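Local coordinates for protein sensor histidine kinase PdtaS (Mycobacterium tuberculosis, PDB 2YKF) that probably senses nutrient deprivation by binding cyclic di-GMP and then autophosphorylates on a histidine, passing the signal to its partner PdtaR, at residues L224-V234 with R250-A258; L6-T14 with V46-V56. All coordinates share one frame; numbering follows the deposited sequence. Where two conformers were deposited one is given.

From the N terminus, the chain first builds the GAF region and then the PAS-like region of the sensor half of the kinase. Interaction 2 belongs to the former: after helix 6-13 the chain runs through helix 18-38 and into strand 41-47, and the contact closes this loop by setting the first helix against the hairpin of strands 41-47 and 53-59. Interaction 1 follows much later and closes a shorter loop, filled mostly by helix 228-243, after which the chain returns as strand 250-255, outermost in the second sheet within this chain. The two loops are in series, neither nested nor crossed. Their centres lie about 45 Å apart, on opposite sides of the chain's centre.

Interaction 1 (L224-V234 with R250-A258); sequences LISDPFEAHEV and RMEVDAGGA
The backbone of Ser226 meets that of Asp254 where the loop before helix 228-243 runs beside strand 250-255, an edge strand of the antiparallel sheet in the PAS-like domain. Helix 228-234 and strand 250-255 run at 130° to each other, their axes 9.3 Å apart at closest approach. Ser226 N donates to Asp254 O over 3.0 Å in a nearly straight bond. A type I' turn from Ala255 to Ala258 then leads the strand into its hairpin partner, strand 258-269.

Toward the start of the strand, apolar side chains carry most of the contact. Ile225 sets CG2 on Val253 CG1 at 3.8 Å, and with chi1 of -69° its CG1 and CD1 branch also passes close to the same methyl. Farther on, within the helix, Val234 CG2 touches Met251 CE at 3.8 Å; the bend of the methionine at chi3 (-52°) swings CE toward the valine. Asp227 N-caps the helix, its OD1 accepting from Glu230 N. The OD1 of Asp254, by contrast, turns to Thr259. A water joins the two segments: it accepts from Asp227 N and donates to Glu230 OE1 at 2.8 Å and to Asp254 O at 2.7 Å.

Interaction 2 (L6-T14 with V46-V56); sequences LGDLLAEHT and VRRDDGVLVCV
His13, at the C-terminal end of helix 6-13, reaches across to Arg48 and Val54 and loses more surface to the contact than any other residue, followed by Val56 and Arg48. The helix lies nearly antiparallel to strand 53-56, at 163° with axes 8.9 Å apart, and covers one face of the beta hairpin 41-47/53-59 in the antiparallel sheet of the GAF domain.

The imidazole of His13 is held from three directions. At its edge, ND1 accepts from Arg48 NH2 over 3.1 Å; the donor lies in the ring plane, although the guanidinium is turned 40° against the ring. Over one face comes Val54, whose CG2 makes a CH-pi contact toward the rim, while Val54 CG1 reaches His13 CD2 at 3.8 Å. Glu12 CG covers the opposite face.

Val56 fills the other end of the interface. With CG1 anti to its carbonyl carbon (chi1 -66°), Val56 CG1 meets Leu9 CB at 3.9 Å and the other methyl, Val56 CG2, meets Leu6 CD1 at 3.7 Å. Between these ends the side chains of Leu10 and Val46 cross at about a right angle, CD2 of Leu10 3.8 Å from CG1 of Val46. Leu6, Leu10 and Val46 also pack on helix 18-38, which extends the apolar layer.

The contact thus grades from aliphatic to polar along the helix. Since ND1 accepts the arginine N-H, the imidazole is probably neutral here with its proton on NE2, and the nearby guanidinium would disfavour a second proton.

Interaction 1 (L224-V234 with R250-A258)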
loop_
_atom_site.group_PDB
_atom_site.type_symbol
_atom_site.label_atom_id
_atom_site.label_comp_id
_atom_site.label_asym_id
_atom_site.label_seq_id
_atom_site.Cartn_x
_atom_site.Cartn_y
_atom_site.Cartn_z
ATOM N N LEU A 224 -6.797 22.867 -11.991
ATOM C CA LEU A 224 -5.838 22.782 -10.868
ATOM C C LEU A 224 -4.497 22.507 -11.386
ATOM O O LEU A 224 -3.515 22.868 -10.731
ATOM C CB LEU A 224 -6.216 21.669 -9.842
ATOM C CG LEU A 224 -7.636 21.817 -9.253
ATOM C CD1 LEU A 224 -7.958 20.602 -8.417
ATOM C CD2 LEU A 224 -7.794 23.105 -8.445
ATOM N N ILE A 225 -4.443 21.846 -12.556
ATOM C CA ILE A 225 -3.207 21.336 -13.124
ATOM C C ILE A 225 -2.328 22.480 -13.576
ATOM O O ILE A 225 -2.799 23.387 -14.264
ATOM C CB ILE A 225 -3.470 20.352 -14.259
ATOM C CG1 ILE A 225 -4.069 19.071 -13.665
ATOM C CG2 ILE A 225 -2.145 20.000 -15.051
ATOM C CD1 ILE A 225 -4.676 18.168 -14.732
ATOM N N SER A 226 -1.070 22.453 -13.143
ATOM C CA SER A 226 -0.150 23.615 -13.309
ATOM C C SER A 226 0.286 23.828 -14.760
ATOM O O SER A 226 0.268 24.958 -15.253
ATOM C CB SER A 226 1.105 23.478 -12.421
ATOM O OG SER A 226 0.748 23.427 -11.022
ATOM N N ASP A 227 0.741 22.767 -15.413
ATOM C CA ASP A 227 1.178 22.892 -16.799
ATOM C C ASP A 227 -0.023 22.818 -17.767
ATOM O O ASP A 227 -0.767 21.831 -17.763
ATOM C CB ASP A 227 2.221 21.814 -17.093
ATOM C CG ASP A 227 2.751 21.873 -18.554
ATOM O OD1 ASP A 227 2.056 21.463 -19.479
ATOM O OD2 ASP A 227 3.892 22.310 -18.739
ATOM N N PRO A 228 -0.209 23.854 -18.616
ATOM C CA PRO A 228 -1.421 23.850 -19.469
ATOM C C PRO A 228 -1.396 22.689 -20.506
ATOM O O PRO A 228 -2.457 22.241 -20.944
ATOM C CB PRO A 228 -1.398 25.247 -20.147
ATOM C CG PRO A 228 0.102 25.588 -20.293
ATOM C CD PRO A 228 0.766 24.910 -19.008
ATOM N N PHE A 229 -0.230 22.169 -20.884
ATOM C CA PHE A 229 -0.235 20.973 -21.771
ATOM C C PHE A 229 -0.735 19.698 -21.039
ATOM O O PHE A 229 -1.430 18.864 -21.604
ATOM C CB PHE A 229 1.173 20.720 -22.352
ATOM C CG PHE A 229 1.644 21.819 -23.317
ATOM C CD1 PHE A 229 1.092 21.909 -24.600
ATOM C CD2 PHE A 229 2.629 22.716 -22.948
ATOM C CE1 PHE A 229 1.533 22.903 -25.504
ATOM C CE2 PHE A 229 3.076 23.696 -23.845
ATOM C CZ PHE A 229 2.508 23.792 -25.125
ATOM N N GLU A 230 -0.296 19.534 -19.801
ATOM C CA GLU A 230 -0.656 18.340 -19.017
ATOM C C GLU A 230 -2.146 18.460 -18.757
ATOM O O GLU A 230 -2.830 17.459 -18.709
ATOM C CB GLU A 230 0.130 18.387 -17.662
ATOM C CG GLU A 230 1.595 18.312 -17.908
ATOM C CD GLU A 230 2.426 17.854 -16.725
ATOM O OE1 GLU A 230 1.954 17.898 -15.552
ATOM O OE2 GLU A 230 3.578 17.466 -17.006
ATOM N N ALA A 231 -2.641 19.678 -18.508
ATOM C CA ALA A 231 -4.075 19.882 -18.195
ATOM C C ALA A 231 -4.946 19.349 -19.324
ATOM O O ALA A 231 -5.994 18.698 -19.101
ATOM C CB ALA A 231 -4.383 21.379 -17.870
ATOM N N HIS A 232 -4.502 19.603 -20.559
ATOM C CA HIS A 232 -5.230 19.130 -21.690
ATOM C C HIS A 232 -5.063 17.632 -21.898
ATOM O O HIS A 232 -6.017 16.962 -22.276
ATOM C CB HIS A 232 -4.811 19.883 -22.961
ATOM C CG HIS A 232 -5.661 19.536 -24.140
ATOM N ND1 HIS A 232 -7.013 19.838 -24.189
ATOM C CD2 HIS A 232 -5.375 18.885 -25.292
ATOM C CE1 HIS A 232 -7.512 19.416 -25.342
ATOM N NE2 HIS A 232 -6.546 18.816 -26.020
ATOM N N GLU A 233 -3.863 17.105 -21.664
ATOM C CA GLU A 233 -3.638 15.649 -21.759
ATOM C C GLU A 233 -4.583 14.832 -20.828
ATOM O O GLU A 233 -5.142 13.801 -21.197
ATOM C CB GLU A 233 -2.175 15.291 -21.447
ATOM C CG GLU A 233 -1.182 15.530 -22.618
ATOM C CD GLU A 233 0.283 15.610 -22.128
ATOM O OE1 GLU A 233 0.530 15.614 -20.870
ATOM O OE2 GLU A 233 1.170 15.692 -23.012
ATOM N N VAL A 234 -4.733 15.314 -19.629
ATOM C CA VAL A 234 -5.549 14.637 -18.654
ATOM C C VAL A 234 -7.009 14.654 -19.076
ATOM O O VAL A 234 -7.690 13.626 -19.047
ATOM C CB VAL A 234 -5.333 15.274 -17.281
ATOM C CG1 VAL A 234 -6.432 14.765 -16.258
ATOM C CG2 VAL A 234 -3.959 14.882 -16.860
ATOM N N ARG A 250 -1.046 5.543 -16.219
ATOM C CA ARG A 250 -0.454 6.034 -14.963
ATOM C C ARG A 250 0.099 7.399 -15.297
ATOM O O ARG A 250 0.703 7.568 -16.350
ATOM C CB ARG A 250 0.639 5.069 -14.469
ATOM C CG ARG A 250 0.026 3.766 -13.886
ATOM C CD ARG A 250 1.046 2.630 -13.530
ATOM N NE ARG A 250 0.859 1.475 -14.434
ATOM C CZ ARG A 250 0.182 0.349 -14.150
ATOM N NH1 ARG A 250 -0.364 0.142 -12.951
ATOM N NH2 ARG A 250 0.085 -0.606 -15.072
ATOM N N MET A 251 -0.133 8.399 -14.458
ATOM C CA MET A 251 0.492 9.668 -14.735
ATOM C C MET A 251 0.786 10.503 -13.505
ATOM O O MET A 251 0.046 10.448 -12.533
ATOM C CB MET A 251 -0.287 10.487 -15.758
ATOM C CG MET A 251 -1.707 10.792 -15.453
ATOM S SD MET A 251 -2.633 10.951 -17.001
ATOM C CE MET A 251 -1.603 12.148 -17.921
ATOM N N GLU A 252 1.859 11.279 -13.578
ATOM C CA GLU A 252 2.245 12.145 -12.484
ATOM C C GLU A 252 1.932 13.580 -12.877
ATOM O O GLU A 252 2.300 14.048 -13.982
ATOM C CB GLU A 252 3.723 11.947 -12.203
ATOM C CG GLU A 252 4.275 12.854 -11.149
ATOM C CD GLU A 252 5.798 12.709 -10.969
ATOM O OE1 GLU A 252 6.351 11.591 -11.035
ATOM O OE2 GLU A 252 6.430 13.724 -10.730
ATOM N N VAL A 253 1.205 14.296 -12.020
ATOM C CA VAL A 253 0.819 15.633 -12.376
ATOM C C VAL A 253 1.149 16.594 -11.211
ATOM O O VAL A 253 0.774 16.292 -10.097
ATOM C CB VAL A 253 -0.710 15.791 -12.534
ATOM C CG1 VAL A 253 -0.981 16.609 -13.696
ATOM C CG2 VAL A 253 -1.443 14.483 -12.663
ATOM N N ASP A 254 1.673 17.783 -11.532
ATOM C CA ASP A 254 1.774 18.916 -10.596
ATOM C C ASP A 254 0.523 19.781 -10.643
ATOM O O ASP A 254 0.065 20.118 -11.722
ATOM C CB ASP A 254 3.003 19.776 -10.947
ATOM C CG ASP A 254 4.328 19.098 -10.577
ATOM O OD1 ASP A 254 4.393 17.948 -9.992
ATOM O OD2 ASP A 254 5.348 19.715 -10.910
ATOM N N ALA A 255 -0.010 20.122 -9.470
ATOM C CA ALA A 255 -1.158 20.960 -9.341
ATOM C C ALA A 255 -1.072 21.701 -8.034
ATOM O O ALA A 255 -1.053 21.078 -6.936
ATOM C CB ALA A 255 -2.423 20.126 -9.339
ATOM N N GLY A 256 -1.084 23.026 -8.102
ATOM C CA GLY A 256 -1.287 23.797 -6.856
ATOM C C GLY A 256 -0.201 23.641 -5.809
ATOM O O GLY A 256 -0.487 23.711 -4.582
ATOM N N GLY A 257 1.045 23.436 -6.253
ATOM C CA GLY A 257 2.135 23.162 -5.300
ATOM C C GLY A 257 2.270 21.676 -4.917
ATOM O O GLY A 257 3.296 21.300 -4.434
ATOM N N ALA A 258 1.218 20.858 -5.156
ATOM C CA ALA A 258 1.204 19.411 -4.855
ATOM C C ALA A 258 1.579 18.591 -6.101
ATOM O O ALA A 258 1.566 19.119 -7.196
ATOM C CB ALA A 258 -0.207 19.012 -4.395
HETATM O O HOH W 1 1.287 20.209 -14.106
#

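Interaction 2 (L6-T14 with V46-V56)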
loop_
_atom_site.group_PDB
_atom_site.type_symbol
_atom_site.label_atom_id
_atom_site.label_comp_id
_atom_site.label_asym_id
_atom_site.label_seq_id
_atom_site.Cartn_x
_atom_site.Cartn_y
_atom_site.Cartn_z
ATOM N N LEU A 6 5.399 -18.192 -10.330
ATOM C CA LEU A 6 4.316 -18.424 -11.284
ATOM C C LEU A 6 4.861 -19.003 -12.622
ATOM O O LEU A 6 4.373 -20.036 -13.108
ATOM C CB LEU A 6 3.583 -17.107 -11.518
ATOM C CG LEU A 6 2.521 -17.081 -12.633
ATOM C CD1 LEU A 6 1.344 -17.964 -12.261
ATOM C CD2 LEU A 6 2.043 -15.632 -12.919
ATOM N N GLY A 7 5.849 -18.341 -13.229
ATOM C CA GLY A 7 6.439 -18.845 -14.502
ATOM C C GLY A 7 6.898 -20.318 -14.457
ATOM O O GLY A 7 6.510 -21.142 -15.319
ATOM N N ASP A 8 7.706 -20.655 -13.447
ATOM C CA ASP A 8 8.208 -22.051 -13.266
ATOM C C ASP A 8 7.056 -23.014 -13.079
ATOM O O ASP A 8 7.036 -24.083 -13.716
ATOM C CB ASP A 8 9.278 -22.191 -12.148
ATOM C CG ASP A 8 10.496 -21.270 -12.371
ATOM O OD1 ASP A 8 10.795 -20.926 -13.559
ATOM O OD2 ASP A 8 11.134 -20.865 -11.358
ATOM N N LEU A 9 6.066 -22.630 -12.263
ATOM C CA LEU A 9 4.882 -23.457 -12.063
ATOM C C LEU A 9 4.040 -23.688 -13.296
ATOM O O LEU A 9 3.602 -24.817 -13.535
ATOM C CB LEU A 9 4.003 -22.915 -10.937
ATOM C CG LEU A 9 4.659 -23.035 -9.544
ATOM C CD1 LEU A 9 3.704 -22.553 -8.446
ATOM C CD2 LEU A 9 5.210 -24.452 -9.232
ATOM N N LEU A 10 3.788 -22.632 -14.085
ATOM C CA LEU A 10 2.997 -22.800 -15.310
ATOM C C LEU A 10 3.749 -23.685 -16.368
ATOM O O LEU A 10 3.127 -24.438 -17.086
ATOM C CB LEU A 10 2.592 -21.421 -15.902
ATOM C CG LEU A 10 1.707 -20.491 -15.060
ATOM C CD1 LEU A 10 1.518 -19.118 -15.776
ATOM C CD2 LEU A 10 0.416 -21.127 -14.832
ATOM N N ALA A 11 5.076 -23.567 -16.454
ATOM C CA ALA A 11 5.867 -24.412 -17.372
ATOM C C ALA A 11 5.863 -25.884 -16.948
ATOM O O ALA A 11 5.701 -26.773 -17.774
ATOM C CB ALA A 11 7.285 -23.905 -17.523
ATOM N N GLU A 12 6.024 -26.122 -15.656
ATOM C CA GLU A 12 6.014 -27.455 -15.106
ATOM C C GLU A 12 4.685 -28.146 -15.290
ATOM O O GLU A 12 4.639 -29.257 -15.834
ATOM C CB GLU A 12 6.345 -27.402 -13.623
ATOM C CG GLU A 12 6.201 -28.745 -12.936
ATOM C CD GLU A 12 7.309 -29.708 -13.331
ATOM O OE1 GLU A 12 8.441 -29.236 -13.659
ATOM O OE2 GLU A 12 7.045 -30.933 -13.318
ATOM N N HIS A 13 3.607 -27.500 -14.846
ATOM C CA HIS A 13 2.301 -28.160 -14.698
ATOM C C HIS A 13 1.305 -27.942 -15.808
ATOM O O HIS A 13 0.222 -28.486 -15.777
ATOM C CB HIS A 13 1.642 -27.717 -13.392
ATOM C CG HIS A 13 2.423 -28.099 -12.171
ATOM N ND1 HIS A 13 2.557 -29.410 -11.758
ATOM C CD2 HIS A 13 3.128 -27.352 -11.283
ATOM C CE1 HIS A 13 3.292 -29.452 -10.655
ATOM N NE2 HIS A 13 3.650 -28.218 -10.344
ATOM N N THR A 14 1.611 -27.098 -16.769
ATOM C CA THR A 14 0.546 -26.624 -17.635
ATOM C C THR A 14 0.966 -26.738 -19.106
ATOM O O THR A 14 2.168 -26.787 -19.403
ATOM C CB THR A 14 0.220 -25.156 -17.211
ATOM O OG1 THR A 14 -1.045 -25.090 -16.527
ATOM C CG2 THR A 14 0.292 -24.254 -18.320
ATOM N N VAL A 46 -4.647 -23.374 -11.489
ATOM C CA VAL A 46 -4.632 -23.881 -12.873
ATOM C C VAL A 46 -4.936 -25.413 -12.863
ATOM O O VAL A 46 -4.918 -26.035 -11.778
ATOM C CB VAL A 46 -3.335 -23.563 -13.666
ATOM C CG1 VAL A 46 -3.154 -21.977 -13.851
ATOM C CG2 VAL A 46 -2.047 -24.207 -13.025
ATOM N N ARG A 47 -5.247 -25.963 -14.050
ATOM C CA ARG A 47 -5.703 -27.368 -14.202
ATOM C C ARG A 47 -4.781 -28.000 -15.191
ATOM O O ARG A 47 -4.624 -27.524 -16.317
ATOM C CB ARG A 47 -7.134 -27.404 -14.743
ATOM C CG ARG A 47 -7.678 -28.814 -14.977
ATOM C CD ARG A 47 -9.128 -28.783 -15.408
ATOM N NE ARG A 47 -9.274 -28.417 -16.826
ATOM C CZ ARG A 47 -10.446 -28.433 -17.491
ATOM N NH1 ARG A 47 -11.569 -28.791 -16.864
ATOM N NH2 ARG A 47 -10.501 -28.099 -18.785
ATOM N N ARG A 48 -4.091 -29.049 -14.773
ATOM C CA ARG A 48 -3.150 -29.674 -15.689
ATOM C C ARG A 48 -3.920 -30.571 -16.658
ATOM O O ARG A 48 -5.136 -30.716 -16.531
ATOM C CB ARG A 48 -2.173 -30.558 -14.928
ATOM C CG ARG A 48 -1.939 -30.229 -13.499
ATOM C CD ARG A 48 -1.553 -31.533 -12.774
ATOM N NE ARG A 48 -0.152 -31.530 -12.412
ATOM C CZ ARG A 48 0.520 -32.573 -11.936
ATOM N NH1 ARG A 48 -0.063 -33.756 -11.798
ATOM N NH2 ARG A 48 1.799 -32.418 -11.616
ATOM N N ASP A 49 -3.183 -31.177 -17.605
ATOM C CA ASP A 49 -3.622 -32.405 -18.326
ATOM C C ASP A 49 -4.472 -33.339 -17.448
ATOM O O ASP A 49 -5.677 -33.591 -17.703
ATOM C CB ASP A 49 -2.402 -33.197 -18.871
ATOM C CG ASP A 49 -1.160 -33.189 -17.917
ATOM O OD1 ASP A 49 -1.253 -33.426 -16.689
ATOM O OD2 ASP A 49 -0.054 -32.970 -18.435
ATOM N N ASP A 50 -3.794 -33.854 -16.414
ATOM C CA ASP A 50 -4.375 -34.789 -15.427
ATOM C C ASP A 50 -5.768 -34.404 -14.904
ATOM O O ASP A 50 -6.449 -35.250 -14.285
ATOM C CB ASP A 50 -3.430 -34.930 -14.208
ATOM C CG ASP A 50 -2.054 -35.470 -14.574
ATOM O OD1 ASP A 50 -1.958 -36.666 -14.936
ATOM O OD2 ASP A 50 -1.056 -34.711 -14.455
ATOM N N GLY A 51 -6.205 -33.160 -15.139
ATOM C CA GLY A 51 -7.397 -32.628 -14.458
ATOM C C GLY A 51 -7.052 -32.280 -12.995
ATOM O O GLY A 51 -7.915 -31.833 -12.221
ATOM N N VAL A 52 -5.804 -32.537 -12.598
ATOM C CA VAL A 52 -5.347 -32.217 -11.243
ATOM C C VAL A 52 -5.196 -30.646 -11.127
ATOM O O VAL A 52 -4.847 -29.976 -12.099
ATOM C CB VAL A 52 -4.031 -33.018 -10.889
ATOM C CG1 VAL A 52 -3.250 -32.388 -9.772
ATOM C CG2 VAL A 52 -4.352 -34.563 -10.534
ATOM N N LEU A 53 -5.455 -30.102 -9.943
ATOM C CA LEU A 53 -5.401 -28.653 -9.720
ATOM C C LEU A 53 -4.126 -28.231 -8.968
ATOM O O LEU A 53 -3.752 -28.872 -7.995
ATOM C CB LEU A 53 -6.631 -28.200 -8.943
ATOM C CG LEU A 53 -7.966 -28.652 -9.491
ATOM C CD1 LEU A 53 -9.093 -28.022 -8.694
ATOM C CD2 LEU A 53 -8.115 -28.365 -10.963
ATOM N N VAL A 54 -3.535 -27.106 -9.393
ATOM C CA VAL A 54 -2.343 -26.555 -8.799
ATOM C C VAL A 54 -2.568 -25.078 -8.461
ATOM O O VAL A 54 -3.026 -24.276 -9.330
ATOM C CB VAL A 54 -1.192 -26.643 -9.812
ATOM C CG1 VAL A 54 0.128 -26.160 -9.204
ATOM C CG2 VAL A 54 -1.089 -28.075 -10.350
ATOM N N CYS A 55 -2.286 -24.706 -7.211
ATOM C CA CYS A 55 -2.292 -23.251 -6.855
ATOM C C CYS A 55 -0.934 -22.653 -7.271
ATOM O O CYS A 55 0.154 -23.116 -6.821
ATOM C CB CYS A 55 -2.527 -23.028 -5.360
ATOM S SG CYS A 55 -2.381 -21.249 -4.860
ATOM N N VAL A 56 -0.971 -21.629 -8.139
ATOM C CA VAL A 56 0.248 -21.117 -8.737
ATOM C C VAL A 56 0.543 -19.668 -8.251
ATOM O O VAL A 56 1.607 -19.167 -8.556
ATOM C CB VAL A 56 0.212 -21.108 -10.305
ATOM C CG1 VAL A 56 0.160 -22.574 -10.896
ATOM C CG2 VAL A 56 -1.008 -20.339 -10.772
#